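Local structure of prephenate dehydratase (Arthrobacter aurescens, 3MWB) at residues Q15-A21 with C156-I160; A141-L145 with Q164-N168; N61-G65 with H111-Q117. The protein probably catalyses the conversion of prephenate to phenylpyruvate, with loss of carbon dioxide and water, in phenylalanine biosynthesis, and binds phenylalanine. One frame throughout, in Å; residues are numbered along the deposited sequence. Where two conformers were deposited one is given.

Contact 1 of 3, residues Q15-A21 with C156-I160; sequences QGTFTEA and CAPLI
Glu20 and Gly16, which both lie against Leu159, are tied to each other by a short hydrogen bond from Gly16 N to Glu20 OE1 (2.7 Å). The contact brings together two helix N-termini across the two lobes of a fold of the periplasmic-binding-protein clan: residues 15-21 lead into helix 18-23 of one lobe, and residues 156-160 into helix 158-163 of the other. Because chi1 (176°) sets CG opposite the amide nitrogen and the chain beyond it is extended, Glu20 reaches back to the loop, and OE1 receives the amide on its anti side. Thr17 is the N-cap of the same helix; its OG1 accepts a weak bond from Glu20 N and is also hydrogen-bonded to Pro14 O.

No direct hydrogen bond joins the segments. A water does so instead, donating to Gly16 O and accepting from Ala157 N, at 2.8 Å from each of these atoms. Around this bridge the packing is apolar. The Leu159 branch ending in CD2 enters the first turn of the facing helix, 3.6 Å from Ala21 N and 3.8 Å from Gly16 CA, and meets Glu20 CG on the way. Gly16, with positive phi (87°), presents its bare CA to Ile160; a CB there would collide with Ile160 CD1.

Phe18 closes the other end, its ring also meeting that of Phe92. Ala157 CB sits over the centre of one face of the Phe18 ring in a CH-pi contact, 3.8 Å from the centroid and only 12° off the ring normal.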
loop_
_atom_site.group_PDB
_atom_site.type_symbol
_atom_site.label_atom_id
_atom_site.label_comp_id
_atom_site.label_asym_id
_atom_site.label_seq_id
_atom_site.Cartn_x
_atom_site.Cartn_y
_atom_site.Cartn_z
ATOM N N GLN A 15 26.188 -0.820 40.963
ATOM C CA GLN A 15 27.286 -1.661 40.497
ATOM C C GLN A 15 26.917 -3.149 40.650
ATOM O O GLN A 15 26.106 -3.521 41.508
ATOM C CB GLN A 15 28.608 -1.291 41.198
ATOM C CG GLN A 15 29.122 0.114 40.804
ATOM C CD GLN A 15 30.533 0.441 41.302
ATOM O OE1 GLN A 15 31.089 -0.259 42.151
ATOM N NE2 GLN A 15 31.115 1.523 40.768
ATOM N N GLY A 16 27.462 -3.993 39.777
ATOM C CA GLY A 16 27.263 -5.446 39.903
ATOM C C GLY A 16 26.020 -6.016 39.243
ATOM O O GLY A 16 25.784 -7.246 39.276
ATOM N N THR A 17 25.221 -5.134 38.639
ATOM C CA THR A 17 24.061 -5.558 37.847
ATOM C C THR A 17 24.494 -6.201 36.529
ATOM O O THR A 17 25.665 -6.145 36.137
ATOM C CB THR A 17 23.140 -4.355 37.498
ATOM O OG1 THR A 17 23.935 -3.310 36.921
ATOM C CG2 THR A 17 22.454 -3.803 38.765
ATOM N N PHE A 18 23.529 -6.804 35.833
ATOM C CA PHE A 18 23.752 -7.264 34.473
ATOM C C PHE A 18 24.154 -6.110 33.549
ATOM O O PHE A 18 24.974 -6.282 32.651
ATOM C CB PHE A 18 22.502 -7.998 33.955
ATOM C CG PHE A 18 22.345 -9.356 34.543
ATOM C CD1 PHE A 18 21.759 -9.521 35.811
ATOM C CD2 PHE A 18 22.848 -10.472 33.876
ATOM C CE1 PHE A 18 21.646 -10.800 36.380
ATOM C CE2 PHE A 18 22.738 -11.750 34.431
ATOM C CZ PHE A 18 22.128 -11.912 35.684
ATOM N N THR A 19 23.601 -4.927 33.798
ATOM C CA THR A 19 23.993 -3.742 33.028
ATOM C C THR A 19 25.497 -3.441 33.133
ATOM O O THR A 19 26.153 -3.260 32.108
ATOM C CB THR A 19 23.142 -2.519 33.388
ATOM O OG1 THR A 19 21.757 -2.900 33.415
ATOM C CG2 THR A 19 23.316 -1.418 32.360
ATOM N N GLU A 20 26.040 -3.389 34.344
ATOM C CA GLU A 20 27.482 -3.159 34.482
ATOM C C GLU A 20 28.292 -4.236 33.749
ATOM O O GLU A 20 29.202 -3.924 32.979
ATOM C CB GLU A 20 27.924 -3.071 35.942
ATOM C CG GLU A 20 29.439 -2.923 36.049
ATOM C CD GLU A 20 29.927 -2.339 37.361
ATOM O OE1 GLU A 20 29.538 -2.827 38.449
ATOM O OE2 GLU A 20 30.736 -1.394 37.283
ATOM N N ALA A 21 27.941 -5.499 33.997
ATOM C CA ALA A 21 28.583 -6.639 33.326
ATOM C C ALA A 21 28.674 -6.428 31.819
ATOM O O ALA A 21 29.680 -6.754 31.212
ATOM C CB ALA A 21 27.851 -7.951 33.656
ATOM N N CYS A 156 21.484 -13.416 41.278
ATOM C CA CYS A 156 22.204 -12.286 40.736
ATOM C C CYS A 156 23.135 -12.718 39.600
ATOM O O CYS A 156 23.130 -13.887 39.202
ATOM C CB CYS A 156 23.008 -11.636 41.859
ATOM S SG CYS A 156 24.175 -12.779 42.606
ATOM N N ALA A 157 23.929 -11.768 39.112
ATOM C CA ALA A 157 24.944 -12.000 38.076
ATOM C C ALA A 157 26.210 -12.659 38.625
ATOM O O ALA A 157 26.543 -12.495 39.805
ATOM C CB ALA A 157 25.305 -10.665 37.374
ATOM N N PRO A 158 26.918 -13.430 37.778
ATOM C CA PRO A 158 28.238 -13.907 38.188
ATOM C C PRO A 158 29.193 -12.764 38.563
ATOM O O PRO A 158 30.032 -12.946 39.442
ATOM C CB PRO A 158 28.740 -14.655 36.944
ATOM C CG PRO A 158 27.495 -15.172 36.320
ATOM C CD PRO A 158 26.481 -14.064 36.520
ATOM N N LEU A 159 29.043 -11.600 37.920
ATOM C CA LEU A 159 29.886 -10.433 38.207
ATOM C C LEU A 159 29.985 -10.145 39.707
ATOM O O LEU A 159 31.084 -10.126 40.263
ATOM C CB LEU A 159 29.401 -9.174 37.459
ATOM C CG LEU A 159 30.102 -7.843 37.815
ATOM C CD1 LEU A 159 31.626 -7.921 37.619
ATOM C CD2 LEU A 159 29.534 -6.647 37.043
ATOM N N ILE A 160 28.840 -9.933 40.353
ATOM C CA ILE A 160 28.828 -9.493 41.746
ATOM C C ILE A 160 29.296 -10.588 42.722
ATOM O O ILE A 160 29.891 -10.286 43.776
ATOM C CB ILE A 160 27.474 -8.823 42.146
ATOM C CG1 ILE A 160 27.646 -7.980 43.420
ATOM C CG2 ILE A 160 26.340 -9.852 42.242
ATOM C CD1 ILE A 160 26.738 -6.783 43.503
HETATM O O HOH W 1 23.795 -9.066 39.992
#

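Contact 2 of 3, residues A141-L145 with Q164-N168; sequences AMGLL and QPGLN
Gln164 meets Met142, modelled as selenomethionine, where residues 141-145, on helix 137-143, pack on the type I turn Gln164-Leu167, which leads from helix 158-163 into strand 168-171. From CB the Gln164 chain runs to CG, which touches Met142 SE at 3.7 Å. A bend at chi2 (-56°) then lays the amide beside the end of Met142: CD is also against SE, NE2 lies 3.9 Å from Met142 CE, and OE1 faces Leu145 CD1 at 3.8 Å. With the amide and CG gone, as in an alanine at this place, the Met142 tip and Leu145 CD1 would probably lose their neighbour and be freer to turn.

Deeper in the lobe, Leu167 pushes its two methyls into residues 141-145. CD1 rests on Ala141 CB, while CD2 lies 3.5 Å from Ala141 O and 3.9 Å from Leu144 CD1. Leu145 CD2 covers Gly166 CA, where a side chain would clash with it.

Gln164 and Leu167, with Ala161, bind magnesium in a structure of this protein, although no metal is bound in this chain. Since no hydrogen bond crosses between the two segments, this one holds the metal-binding turn by packing, without a directional bond.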
loop_
_atom_site.group_PDB
_atom_site.type_symbol
_atom_site.label_atom_id
_atom_site.label_comp_id
_atom_site.label_asym_id
_atom_site.label_seq_id
_atom_site.Cartn_x
_atom_site.Cartn_y
_atom_site.Cartn_z
ATOM N N ALA A 141 21.672 -9.037 46.265
ATOM C CA ALA A 141 22.935 -9.646 46.639
ATOM C C ALA A 141 23.620 -8.901 47.788
ATOM O O ALA A 141 24.028 -9.539 48.773
ATOM C CB ALA A 141 23.878 -9.775 45.418
HETATM N N MSE A 142 23.748 -7.576 47.657
HETATM C CA MSE A 142 24.408 -6.727 48.661
HETATM C C MSE A 142 23.700 -6.709 50.017
HETATM O O MSE A 142 24.343 -6.528 51.061
HETATM C CB MSE A 142 24.581 -5.288 48.141
HETATM C CG MSE A 142 25.487 -5.175 46.912
HETATM SE SE MSE A 142 27.306 -5.898 47.151
HETATM C CE MSE A 142 28.109 -4.355 48.041
ATOM N N GLY A 143 22.380 -6.889 49.997
ATOM C CA GLY A 143 21.579 -6.976 51.218
ATOM C C GLY A 143 22.020 -8.112 52.134
ATOM O O GLY A 143 21.890 -8.013 53.351
ATOM N N LEU A 144 22.557 -9.181 51.547
ATOM C CA LEU A 144 23.089 -10.321 52.306
ATOM C C LEU A 144 24.315 -10.004 53.179
ATOM O O LEU A 144 24.636 -10.771 54.090
ATOM C CB LEU A 144 23.424 -11.483 51.370
ATOM C CG LEU A 144 22.279 -12.150 50.600
ATOM C CD1 LEU A 144 22.844 -12.991 49.467
ATOM C CD2 LEU A 144 21.399 -12.987 51.515
ATOM N N LEU A 145 25.002 -8.896 52.902
ATOM C CA LEU A 145 26.208 -8.541 53.661
ATOM C C LEU A 145 25.863 -7.764 54.933
ATOM O O LEU A 145 26.748 -7.401 55.712
ATOM C CB LEU A 145 27.199 -7.750 52.797
ATOM C CG LEU A 145 27.780 -8.462 51.570
ATOM C CD1 LEU A 145 28.390 -7.467 50.589
ATOM C CD2 LEU A 145 28.795 -9.533 51.969
ATOM N N GLN A 164 32.451 -9.829 45.351
ATOM C CA GLN A 164 32.176 -9.774 46.790
ATOM C C GLN A 164 32.648 -11.033 47.525
ATOM O O GLN A 164 32.073 -12.113 47.334
ATOM C CB GLN A 164 30.682 -9.531 47.064
ATOM C CG GLN A 164 30.119 -8.219 46.513
ATOM C CD GLN A 164 30.868 -6.977 47.008
ATOM O OE1 GLN A 164 31.238 -6.881 48.182
ATOM N NE2 GLN A 164 31.084 -6.024 46.110
ATOM N N PRO A 165 33.684 -10.893 48.385
ATOM C CA PRO A 165 34.225 -12.042 49.136
ATOM C C PRO A 165 33.175 -12.692 50.045
ATOM O O PRO A 165 33.138 -13.920 50.181
ATOM C CB PRO A 165 35.362 -11.431 49.971
ATOM C CG PRO A 165 35.644 -10.085 49.350
ATOM C CD PRO A 165 34.354 -9.629 48.750
ATOM N N GLY A 166 32.313 -11.866 50.634
ATOM C CA GLY A 166 31.268 -12.338 51.538
ATOM C C GLY A 166 30.138 -13.068 50.831
ATOM O O GLY A 166 29.202 -13.546 51.471
ATOM N N LEU A 167 30.211 -13.160 49.510
ATOM C CA LEU A 167 29.169 -13.866 48.762
ATOM C C LEU A 167 29.703 -15.168 48.191
ATOM O O LEU A 167 30.713 -15.203 47.486
ATOM C CB LEU A 167 28.556 -12.995 47.660
ATOM C CG LEU A 167 27.797 -11.690 47.962
ATOM C CD1 LEU A 167 27.364 -11.035 46.650
ATOM C CD2 LEU A 167 26.587 -11.875 48.885
ATOM N N ASN A 168 29.006 -16.238 48.527
ATOM C CA ASN A 168 29.361 -17.574 48.100
ATOM C C ASN A 168 28.343 -18.056 47.089
ATOM O O ASN A 168 27.146 -17.860 47.290
ATOM C CB ASN A 168 29.358 -18.516 49.305
ATOM C CG ASN A 168 29.837 -19.905 48.951
ATOM O OD1 ASN A 168 30.921 -20.061 48.391
ATOM N ND2 ASN A 168 29.031 -20.923 49.270
#

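Contact 3 of 3, residues N61-G65 with H111-Q117; sequences NSVEG and HGHAWAQ
An ST turn after strand 54-60 meets the N-terminus of the short helix 112-115, Ser62 and Val63 of one lobe facing His111 and His113 of the other. In the turn, Ser62 OG accepts from Glu64 N, while Asn61 O is hydrogen-bonded to Thr182, which belongs to the Thr-Arg-Phe sequence characteristic of prephenate dehydratases.

A single hydrogen bond crosses the contact: His113 ND1 donates to Ser62 O at 2.8 Å. It is almost straight (174° at the hydrogen), lies in the plane of the imidazole and approaches nearly along the C=O axis. For His113, chi1 (-67°) swings the ring toward the turn, and chi2 (-167°) aims ND1 at Ser62 O. On one face of the His113 ring, NE2 of His111 lies toward the rim.

His111, at the N-cap position, lays a face of its own ring over the turn backbone. Val63 O is 3.3 Å from His111 CG and 3.4 Å from His113 CB, and this buried carbonyl has no hydrogen-bonding partner in the model. His111 ND1 has a weak bond with Ser135 O.

The Val63 methyls divide between two residues of the facing segment: CG1 touches Ala114 CB at 3.9 Å, and CG2 lies against Gln117 NE2. That amide is steadied by a bond to His113 O (3.2 Å), made from above the carbonyl plane. Glu64 turns the other way, OE2 bonding to Thr137 OG1 and Phe18 N, and Thr68 of a second subunit packs on His113.

The junction thus joins a directional bond to a small apolar patch: the bond sets which imidazole nitrogen of His113 faces the turn, while Val63 O, buried against the His111 ring and His113 CB, gets close packing but no donor.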
loop_
_atom_site.group_PDB
_atom_site.type_symbol
_atom_site.label_atom_id
_atom_site.label_comp_id
_atom_site.label_asym_id
_atom_site.label_seq_id
_atom_site.Cartn_x
_atom_site.Cartn_y
_atom_site.Cartn_z
ATOM N N ASN A 61 14.813 -7.055 27.121
ATOM C CA ASN A 61 14.976 -8.249 27.955
ATOM C C ASN A 61 15.930 -8.027 29.118
ATOM O O ASN A 61 16.837 -8.837 29.346
ATOM C CB ASN A 61 15.457 -9.455 27.123
ATOM C CG ASN A 61 14.445 -9.907 26.080
ATOM O OD1 ASN A 61 13.259 -9.580 26.160
ATOM N ND2 ASN A 61 14.914 -10.673 25.086
ATOM N N SER A 62 15.715 -6.921 29.838
ATOM C CA SER A 62 16.556 -6.511 30.952
ATOM C C SER A 62 16.129 -7.222 32.234
ATOM O O SER A 62 14.955 -7.176 32.639
ATOM C CB SER A 62 16.471 -5.004 31.161
ATOM O OG SER A 62 17.175 -4.629 32.331
ATOM N N VAL A 63 17.101 -7.865 32.875
ATOM C CA VAL A 63 16.873 -8.589 34.116
ATOM C C VAL A 63 16.637 -7.602 35.258
ATOM O O VAL A 63 16.124 -7.977 36.308
ATOM C CB VAL A 63 18.079 -9.507 34.414
ATOM C CG1 VAL A 63 18.104 -9.927 35.860
ATOM C CG2 VAL A 63 18.026 -10.704 33.517
ATOM N N GLU A 64 17.001 -6.344 35.014
ATOM C CA GLU A 64 17.033 -5.306 36.034
ATOM C C GLU A 64 15.938 -4.263 35.820
ATOM O O GLU A 64 15.824 -3.311 36.590
ATOM C CB GLU A 64 18.398 -4.600 36.000
ATOM C CG GLU A 64 19.630 -5.524 36.090
ATOM C CD GLU A 64 19.829 -6.215 37.457
ATOM O OE1 GLU A 64 19.021 -6.031 38.401
ATOM O OE2 GLU A 64 20.826 -6.969 37.583
ATOM N N GLY A 65 15.141 -4.433 34.772
ATOM C CA GLY A 65 14.219 -3.380 34.348
ATOM C C GLY A 65 14.949 -2.305 33.548
ATOM O O GLY A 65 16.042 -2.529 33.020
ATOM N N HIS A 111 15.380 -9.310 41.663
ATOM C CA HIS A 111 14.468 -8.556 40.831
ATOM C C HIS A 111 13.441 -9.532 40.280
ATOM O O HIS A 111 13.807 -10.643 39.918
ATOM C CB HIS A 111 15.203 -7.878 39.677
ATOM C CG HIS A 111 14.333 -6.927 38.914
ATOM N ND1 HIS A 111 14.434 -5.554 39.036
ATOM C CD2 HIS A 111 13.305 -7.156 38.064
ATOM C CE1 HIS A 111 13.519 -4.981 38.269
ATOM N NE2 HIS A 111 12.820 -5.934 37.671
ATOM N N GLY A 112 12.172 -9.114 40.213
ATOM C CA GLY A 112 11.080 -9.940 39.654
ATOM C C GLY A 112 11.353 -10.561 38.291
ATOM O O GLY A 112 10.890 -11.673 37.996
ATOM N N HIS A 113 12.094 -9.852 37.449
ATOM C CA HIS A 113 12.470 -10.359 36.124
ATOM C C HIS A 113 13.403 -11.571 36.206
ATOM O O HIS A 113 13.304 -12.496 35.399
ATOM C CB HIS A 113 13.125 -9.243 35.306
ATOM C CG HIS A 113 12.186 -8.129 34.947
ATOM N ND1 HIS A 113 12.495 -7.168 34.008
ATOM C CD2 HIS A 113 10.935 -7.836 35.387
ATOM C CE1 HIS A 113 11.482 -6.326 33.894
ATOM N NE2 HIS A 113 10.521 -6.707 34.719
ATOM N N ALA A 114 14.315 -11.545 37.174
ATOM C CA ALA A 114 15.191 -12.686 37.434
ATOM C C ALA A 114 14.394 -13.862 38.017
ATOM O O ALA A 114 14.499 -15.005 37.542
ATOM C CB ALA A 114 16.326 -12.288 38.362
ATOM N N TRP A 115 13.585 -13.570 39.030
ATOM C CA TRP A 115 12.765 -14.588 39.673
ATOM C C TRP A 115 11.967 -15.387 38.657
ATOM O O TRP A 115 12.029 -16.617 38.655
ATOM C CB TRP A 115 11.819 -13.972 40.712
ATOM C CG TRP A 115 10.984 -15.010 41.407
ATOM C CD1 TRP A 115 9.654 -15.252 41.220
ATOM C CD2 TRP A 115 11.436 -15.974 42.368
ATOM N NE1 TRP A 115 9.244 -16.294 42.017
ATOM C CE2 TRP A 115 10.318 -16.760 42.731
ATOM C CE3 TRP A 115 12.676 -16.247 42.965
ATOM C CZ2 TRP A 115 10.401 -17.800 43.665
ATOM C CZ3 TRP A 115 12.759 -17.271 43.886
ATOM C CH2 TRP A 115 11.625 -18.033 44.237
ATOM N N ALA A 116 11.253 -14.680 37.782
ATOM C CA ALA A 116 10.345 -15.289 36.806
ATOM C C ALA A 116 11.051 -16.233 35.827
ATOM O O ALA A 116 10.417 -17.088 35.212
ATOM C CB ALA A 116 9.597 -14.190 36.036
ATOM N N GLN A 117 12.362 -16.059 35.677
ATOM C CA GLN A 117 13.152 -16.888 34.765
ATOM C C GLN A 117 13.909 -18.010 35.450
ATOM O O GLN A 117 14.625 -18.733 34.778
ATOM C CB GLN A 117 14.207 -16.050 34.065
ATOM C CG GLN A 117 13.702 -15.026 33.110
ATOM C CD GLN A 117 14.858 -14.352 32.445
ATOM O OE1 GLN A 117 15.608 -14.982 31.695
ATOM N NE2 GLN A 117 15.035 -13.072 32.731
#

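How the contacts relate
Contacts 1 and 3 both bridge the two lobes of the catalytic region, whereas contact 2 stays within the second lobe and lies farther from the centre of the chain. Contact 1 is the most buried; contacts 2 and 3 are only partly so. Contact 1 holds the start of helix 158-163 and contact 2 the turn that follows it, and Ile160 CD1 touches Met142 SE. Glu64 ties contact 3 to contact 1, and Val63 packs on the Phe18 ring. Their chemistry differs accordingly: a bridging water and CH-pi packing at 15-21/156-160, packing without a hydrogen bond, partly on an amide, at 141-145/164-168, and a direct histidine-carbonyl bond at 61-65/111-117. Contacts 2 and 3 do not touch.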